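Local structure of regulatory protein of LacI family (Chloroflexus aggregans, 3BBL) at residues G67-S72 with E252-I257; F90-R95 with W100-V105. The protein probably regulates transcription as a member of the LacI family, its periplasmic-binding-protein-like fold being consistent with response to a small effector ligand. All blocks are in the same frame, centred on the assembly; numbering follows the deposited sequence.

Interaction 1. Residues G67-S72 with E252-I257; sequences GFVLSS and ELLVAI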
loop_
_atom_site.group_PDB
_atom_site.type_symbol
_atom_site.label_atom_id
_atom_site.label_comp_id
_atom_site.label_asym_id
_atom_site.label_seq_id
_atom_site.Cartn_x
_atom_site.Cartn_y
_atom_site.Cartn_z
ATOM N N GLY A 67 -20.705 -16.375 5.061
ATOM C CA GLY A 67 -19.635 -16.963 4.275
ATOM C C GLY A 67 -18.302 -16.267 4.485
ATOM O O GLY A 67 -18.223 -15.216 5.132
ATOM N N PHE A 68 -17.251 -16.859 3.932
ATOM C CA PHE A 68 -15.905 -16.323 4.056
ATOM C C PHE A 68 -15.202 -16.206 2.714
ATOM O O PHE A 68 -15.524 -16.903 1.752
ATOM C CB PHE A 68 -15.037 -17.244 4.908
ATOM C CG PHE A 68 -15.455 -17.350 6.337
ATOM C CD1 PHE A 68 -15.122 -16.356 7.248
ATOM C CD2 PHE A 68 -16.131 -18.480 6.787
ATOM C CE1 PHE A 68 -15.445 -16.485 8.592
ATOM C CE2 PHE A 68 -16.462 -18.624 8.125
ATOM C CZ PHE A 68 -16.119 -17.624 9.034
ATOM N N VAL A 69 -14.230 -15.309 2.670
ATOM C CA VAL A 69 -13.383 -15.145 1.508
ATOM C C VAL A 69 -12.014 -15.380 2.141
ATOM O O VAL A 69 -11.731 -14.848 3.216
ATOM C CB VAL A 69 -13.461 -13.736 0.920
ATOM C CG1 VAL A 69 -12.368 -13.560 -0.134
ATOM C CG2 VAL A 69 -14.824 -13.523 0.275
ATOM N N LEU A 70 -11.194 -16.211 1.509
ATOM C CA LEU A 70 -9.868 -16.519 2.037
ATOM C C LEU A 70 -8.789 -16.056 1.068
ATOM O O LEU A 70 -8.967 -16.141 -0.142
ATOM C CB LEU A 70 -9.713 -18.034 2.251
ATOM C CG LEU A 70 -10.812 -18.839 2.954
ATOM C CD1 LEU A 70 -10.503 -20.325 2.815
ATOM C CD2 LEU A 70 -10.915 -18.443 4.420
ATOM N N SER A 71 -7.674 -15.562 1.606
ATOM C CA SER A 71 -6.539 -15.131 0.787
ATOM C C SER A 71 -5.280 -15.758 1.387
ATOM O O SER A 71 -5.338 -16.308 2.487
ATOM C CB SER A 71 -6.434 -13.602 0.742
ATOM O OG SER A 71 -6.299 -13.041 2.025
ATOM N N SER A 72 -4.155 -15.680 0.675
ATOM C CA SER A 72 -2.899 -16.289 1.130
ATOM C C SER A 72 -3.104 -17.794 1.235
ATOM O O SER A 72 -2.841 -18.399 2.274
ATOM C CB SER A 72 -2.470 -15.757 2.501
ATOM O OG SER A 72 -1.933 -14.455 2.408
ATOM N N GLU A 252 -19.139 -11.662 -5.603
ATOM C CA GLU A 252 -20.167 -12.067 -6.542
ATOM C C GLU A 252 -20.428 -13.568 -6.541
ATOM O O GLU A 252 -21.569 -14.006 -6.640
ATOM C CB GLU A 252 -19.745 -11.615 -7.929
ATOM C CG GLU A 252 -20.805 -11.681 -8.982
ATOM C CD GLU A 252 -20.355 -10.994 -10.251
ATOM O OE1 GLU A 252 -20.063 -9.777 -10.200
ATOM O OE2 GLU A 252 -20.284 -11.674 -11.296
ATOM N N LEU A 253 -19.368 -14.356 -6.425
ATOM C CA LEU A 253 -19.495 -15.807 -6.426
ATOM C C LEU A 253 -19.975 -16.336 -5.080
ATOM O O LEU A 253 -20.770 -17.268 -5.021
ATOM C CB LEU A 253 -18.151 -16.447 -6.786
ATOM C CG LEU A 253 -18.073 -17.975 -6.808
ATOM C CD1 LEU A 253 -19.097 -18.528 -7.782
ATOM C CD2 LEU A 253 -16.667 -18.408 -7.215
ATOM N N LEU A 254 -19.487 -15.739 -3.999
ATOM C CA LEU A 254 -19.869 -16.170 -2.663
ATOM C C LEU A 254 -21.317 -15.806 -2.358
ATOM O O LEU A 254 -22.039 -16.578 -1.732
ATOM C CB LEU A 254 -18.946 -15.545 -1.616
ATOM C CG LEU A 254 -19.234 -15.958 -0.173
ATOM C CD1 LEU A 254 -19.140 -17.476 -0.047
ATOM C CD2 LEU A 254 -18.248 -15.283 0.762
ATOM N N VAL A 255 -21.743 -14.629 -2.803
ATOM C CA VAL A 255 -23.115 -14.196 -2.570
ATOM C C VAL A 255 -24.080 -15.157 -3.263
ATOM O O VAL A 255 -25.144 -15.467 -2.732
ATOM C CB VAL A 255 -23.357 -12.754 -3.090
ATOM C CG1 VAL A 255 -24.840 -12.422 -3.042
ATOM C CG2 VAL A 255 -22.578 -11.755 -2.241
ATOM N N ALA A 256 -23.702 -15.630 -4.446
ATOM C CA ALA A 256 -24.538 -16.565 -5.185
ATOM C C ALA A 256 -24.613 -17.897 -4.441
ATOM O O ALA A 256 -25.675 -18.508 -4.359
ATOM C CB ALA A 256 -23.979 -16.775 -6.585
ATOM N N ILE A 257 -23.487 -18.341 -3.894
ATOM C CA ILE A 257 -23.442 -19.601 -3.162
ATOM C C ILE A 257 -24.244 -19.493 -1.874
ATOM O O ILE A 257 -25.002 -20.398 -1.518
ATOM C CB ILE A 257 -21.995 -19.992 -2.806
ATOM C CG1 ILE A 257 -21.189 -20.211 -4.086
ATOM C CG2 ILE A 257 -21.988 -21.254 -1.957
ATOM C CD1 ILE A 257 -19.722 -20.507 -3.843
#
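G67 meets L254 through backbone alone: its carbonyl carbon C lies 3.9 Å from L254 CD2, and the two CA atoms are 7.0 Å apart. A side-chain carbon on G67 would point at the helix and come within about 3.0 Å of L254 CD1, so the bare glycine lets the leucine settle close to the strand. At F68 the side chain turns away, its ring meeting Y56 of helix 54-61 on the far side of the sheet, and the backbone is what faces the leucine. L254 CD2 sits 3.3 Å from F68 O and 3.7 Å from F68 N, while CD1 stays farther from that oxygen. With CG anti to the backbone N (chi1 -179°), L254 points its branched end at the peptide groups of the strand. V69 supplies the one side-chain-to-side-chain touch: its CG2, the methyl beside the backbone N, is 3.9 Å from L254 CD2, and the two side chains cross obliquely. No hydrogen bond spans the contact, which buries 126 Å² in all. L254 also touches I7 of strand 6-9 and V91 of strand 90-93, so one leucine spans three adjacent parallel strands. The short axes of 67-70 and 252-257 run nearly antiparallel, at 154° and 9.1 Å. A helix laid along a parallel sheet in this way is characteristic of the Rossmann-like alpha/beta subdomains of LacI-family regulators and periplasmic binding proteins, here with helix 243-258 returning from late in the chain to cover strands from early in the chain.

Interaction 2. Residues F90-R95 with W100-V105; sequences FVAFGR and WDFAWV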
loop_
_atom_site.group_PDB
_atom_site.type_symbol
_atom_site.label_atom_id
_atom_site.label_comp_id
_atom_site.label_asym_id
_atom_site.label_seq_id
_atom_site.Cartn_x
_atom_site.Cartn_y
_atom_site.Cartn_z
ATOM N N PHE A 90 -17.873 -20.410 1.215
ATOM C CA PHE A 90 -16.608 -19.698 1.164
ATOM C C PHE A 90 -16.050 -19.719 -0.239
ATOM O O PHE A 90 -16.336 -20.620 -1.023
ATOM C CB PHE A 90 -15.594 -20.318 2.133
ATOM C CG PHE A 90 -14.916 -21.557 1.610
ATOM C CD1 PHE A 90 -13.764 -21.462 0.830
ATOM C CD2 PHE A 90 -15.415 -22.821 1.914
ATOM C CE1 PHE A 90 -13.113 -22.615 0.364
ATOM C CE2 PHE A 90 -14.775 -23.977 1.455
ATOM C CZ PHE A 90 -13.623 -23.875 0.679
ATOM N N VAL A 91 -15.265 -18.698 -0.551
ATOM C CA VAL A 91 -14.605 -18.589 -1.842
ATOM C C VAL A 91 -13.154 -18.299 -1.517
ATOM O O VAL A 91 -12.858 -17.432 -0.696
ATOM C CB VAL A 91 -15.164 -17.429 -2.687
ATOM C CG1 VAL A 91 -14.264 -17.186 -3.887
ATOM C CG2 VAL A 91 -16.566 -17.751 -3.152
ATOM N N ALA A 92 -12.248 -19.043 -2.132
ATOM C CA ALA A 92 -10.828 -18.822 -1.899
ATOM C C ALA A 92 -10.248 -17.985 -3.034
ATOM O O ALA A 92 -10.556 -18.211 -4.201
ATOM C CB ALA A 92 -10.093 -20.153 -1.807
ATOM N N PHE A 93 -9.446 -16.988 -2.683
ATOM C CA PHE A 93 -8.784 -16.164 -3.686
ATOM C C PHE A 93 -7.420 -16.832 -3.849
ATOM O O PHE A 93 -6.453 -16.466 -3.177
ATOM C CB PHE A 93 -8.596 -14.729 -3.187
ATOM C CG PHE A 93 -7.823 -13.846 -4.141
ATOM C CD1 PHE A 93 -7.138 -12.728 -3.676
ATOM C CD2 PHE A 93 -7.786 -14.123 -5.506
ATOM C CE1 PHE A 93 -6.433 -11.906 -4.547
ATOM C CE2 PHE A 93 -7.078 -13.302 -6.386
ATOM C CZ PHE A 93 -6.401 -12.189 -5.902
ATOM N N GLY A 94 -7.363 -17.826 -4.727
ATOM C CA GLY A 94 -6.130 -18.559 -4.952
ATOM C C GLY A 94 -6.363 -20.050 -4.803
ATOM O O GLY A 94 -7.023 -20.483 -3.866
ATOM N N ARG A 95 -5.823 -20.836 -5.728
ATOM C CA ARG A 95 -5.974 -22.289 -5.703
ATOM C C ARG A 95 -5.140 -22.956 -4.610
ATOM O O ARG A 95 -4.326 -22.310 -3.951
ATOM C CB ARG A 95 -5.584 -22.864 -7.066
ATOM C CG ARG A 95 -6.540 -22.500 -8.186
ATOM C CD ARG A 95 -5.828 -22.431 -9.526
ATOM N NE ARG A 95 -4.898 -21.305 -9.572
ATOM C CZ ARG A 95 -4.167 -20.979 -10.630
ATOM N NH1 ARG A 95 -4.251 -21.698 -11.739
ATOM N NH2 ARG A 95 -3.362 -19.925 -10.585
ATOM N N TRP A 100 -8.055 -30.705 -5.769
ATOM C CA TRP A 100 -8.801 -30.458 -4.537
ATOM C C TRP A 100 -9.946 -29.580 -5.032
ATOM O O TRP A 100 -9.704 -28.590 -5.728
ATOM C CB TRP A 100 -7.948 -29.699 -3.514
ATOM C CG TRP A 100 -8.265 -30.068 -2.077
ATOM C CD1 TRP A 100 -9.013 -31.133 -1.646
ATOM C CD2 TRP A 100 -7.782 -29.412 -0.890
ATOM N NE1 TRP A 100 -9.024 -31.176 -0.271
ATOM C CE2 TRP A 100 -8.290 -30.132 0.216
ATOM C CE3 TRP A 100 -6.991 -28.279 -0.659
ATOM C CZ2 TRP A 100 -8.002 -29.764 1.538
ATOM C CZ3 TRP A 100 -6.708 -27.915 0.657
ATOM C CH2 TRP A 100 -7.223 -28.651 1.737
ATOM N N ASP A 101 -11.181 -29.935 -4.688
ATOM C CA ASP A 101 -12.335 -29.178 -5.169
ATOM C C ASP A 101 -13.017 -28.208 -4.205
ATOM O O ASP A 101 -13.281 -28.539 -3.048
ATOM C CB ASP A 101 -13.386 -30.145 -5.719
ATOM C CG ASP A 101 -14.625 -29.429 -6.231
ATOM O OD1 ASP A 101 -14.480 -28.574 -7.137
ATOM O OD2 ASP A 101 -15.736 -29.719 -5.729
ATOM N N PHE A 102 -13.311 -27.011 -4.714
ATOM C CA PHE A 102 -13.986 -25.951 -3.963
ATOM C C PHE A 102 -14.109 -24.707 -4.836
ATOM O O PHE A 102 -13.539 -24.654 -5.925
ATOM C CB PHE A 102 -13.224 -25.623 -2.674
ATOM C CG PHE A 102 -11.798 -25.211 -2.894
ATOM C CD1 PHE A 102 -11.462 -23.875 -3.058
ATOM C CD2 PHE A 102 -10.784 -26.164 -2.927
ATOM C CE1 PHE A 102 -10.135 -23.491 -3.249
ATOM C CE2 PHE A 102 -9.458 -25.793 -3.119
ATOM C CZ PHE A 102 -9.132 -24.454 -3.278
ATOM N N ALA A 103 -14.862 -23.714 -4.371
ATOM C CA ALA A 103 -15.045 -22.483 -5.135
ATOM C C ALA A 103 -13.843 -21.550 -5.002
ATOM O O ALA A 103 -13.340 -21.324 -3.902
ATOM C CB ALA A 103 -16.307 -21.767 -4.677
ATOM N N TRP A 104 -13.378 -21.012 -6.126
ATOM C CA TRP A 104 -12.249 -20.098 -6.089
ATOM C C TRP A 104 -12.108 -19.145 -7.257
ATOM O O TRP A 104 -12.632 -19.372 -8.354
ATOM C CB TRP A 104 -10.923 -20.861 -5.928
ATOM C CG TRP A 104 -10.613 -21.909 -6.989
ATOM C CD1 TRP A 104 -10.673 -23.265 -6.835
ATOM C CD2 TRP A 104 -10.145 -21.681 -8.329
ATOM N NE1 TRP A 104 -10.267 -23.897 -7.989
ATOM C CE2 TRP A 104 -9.940 -22.952 -8.920
ATOM C CE3 TRP A 104 -9.880 -20.532 -9.085
ATOM C CZ2 TRP A 104 -9.479 -23.102 -10.232
ATOM C CZ3 TRP A 104 -9.419 -20.684 -10.396
ATOM C CH2 TRP A 104 -9.227 -21.963 -10.952
ATOM N N VAL A 105 -11.396 -18.059 -6.980
ATOM C CA VAL A 105 -11.071 -17.042 -7.959
ATOM C C VAL A 105 -9.555 -16.915 -7.834
ATOM O O VAL A 105 -9.024 -16.870 -6.724
ATOM C CB VAL A 105 -11.711 -15.679 -7.623
ATOM C CG1 VAL A 105 -11.250 -14.632 -8.631
ATOM C CG2 VAL A 105 -13.232 -15.789 -7.636
#
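A92 and F93 pair with W104 and V105 as neighbouring parallel strands of a Rossmann-like sheet, joined by a connection that contains no helix. A92 is bonded on both its polar atoms: A92 N gives a straight bond to A103 O (3.1 Å, 173° at the hydrogen), and A92 O receives V105 N at 2.9 Å, nearly along its C=O axis. A weak, bent bond from G94 N to V105 O (2.8 Å) follows where the strand ends, at backbone angles that call for glycine. V105 O also lies in the plane of the F93 ring, at its edge. On the face of A92 and W104, F102 CE1 presses on A92 CB at 3.6 Å, and F90 CZ meets F102 CB at 3.8 Å, the two phenylalanine side chains crossing at about a right angle. The W104 side chain, with CG between the backbone N and carbonyl carbon (chi1 57°), offers one indole face to R95: R95 CG stands 3.5 Å from the centroid of the six-membered ring, a CH-pi contact, and R95 CD reaches W104 CH2 at 3.7 Å. The chain then bends, and its guanidinium forms a salt bridge with D106. Cutting W104 back to an alanine would probably leave the R95 methylenes without their aromatic platform, held then mainly through D106, and H267 without its stacking partner. On the other face V91 CG1 lies 4.1 Å from V105 CG2. This side is covered by helix 243-258, with A246 against F93, C250 against V105 and I257 against A103; F90 packs against helix 78-85, and strand 267-275 flanks W104 beyond.

Both interactions belong to the buried core of one subdomain, and strand 90-93 of interaction 2 lies next to strand 67-70 of interaction 1 in the sheet. Between these two strands F68 O probably accepts a hydrogen bond from V91 N (2.9 Å) and L70 O one from F93 N (2.7 Å). L254 of interaction 1 packs on F90 of interaction 2, its CD1 lying 3.4 Å from F90 N. Their chemistry follows their place. Interaction 1 joins a helix to a sheet face without a hydrogen bond, one leucine methyl resting on backbone and on V69, whereas interaction 2 joins strand to strand with backbone bonds and buries far more, 488 Å². Interaction 2 also reaches outward to partly exposed R95 and W104, while every touching residue of interaction 1 is buried.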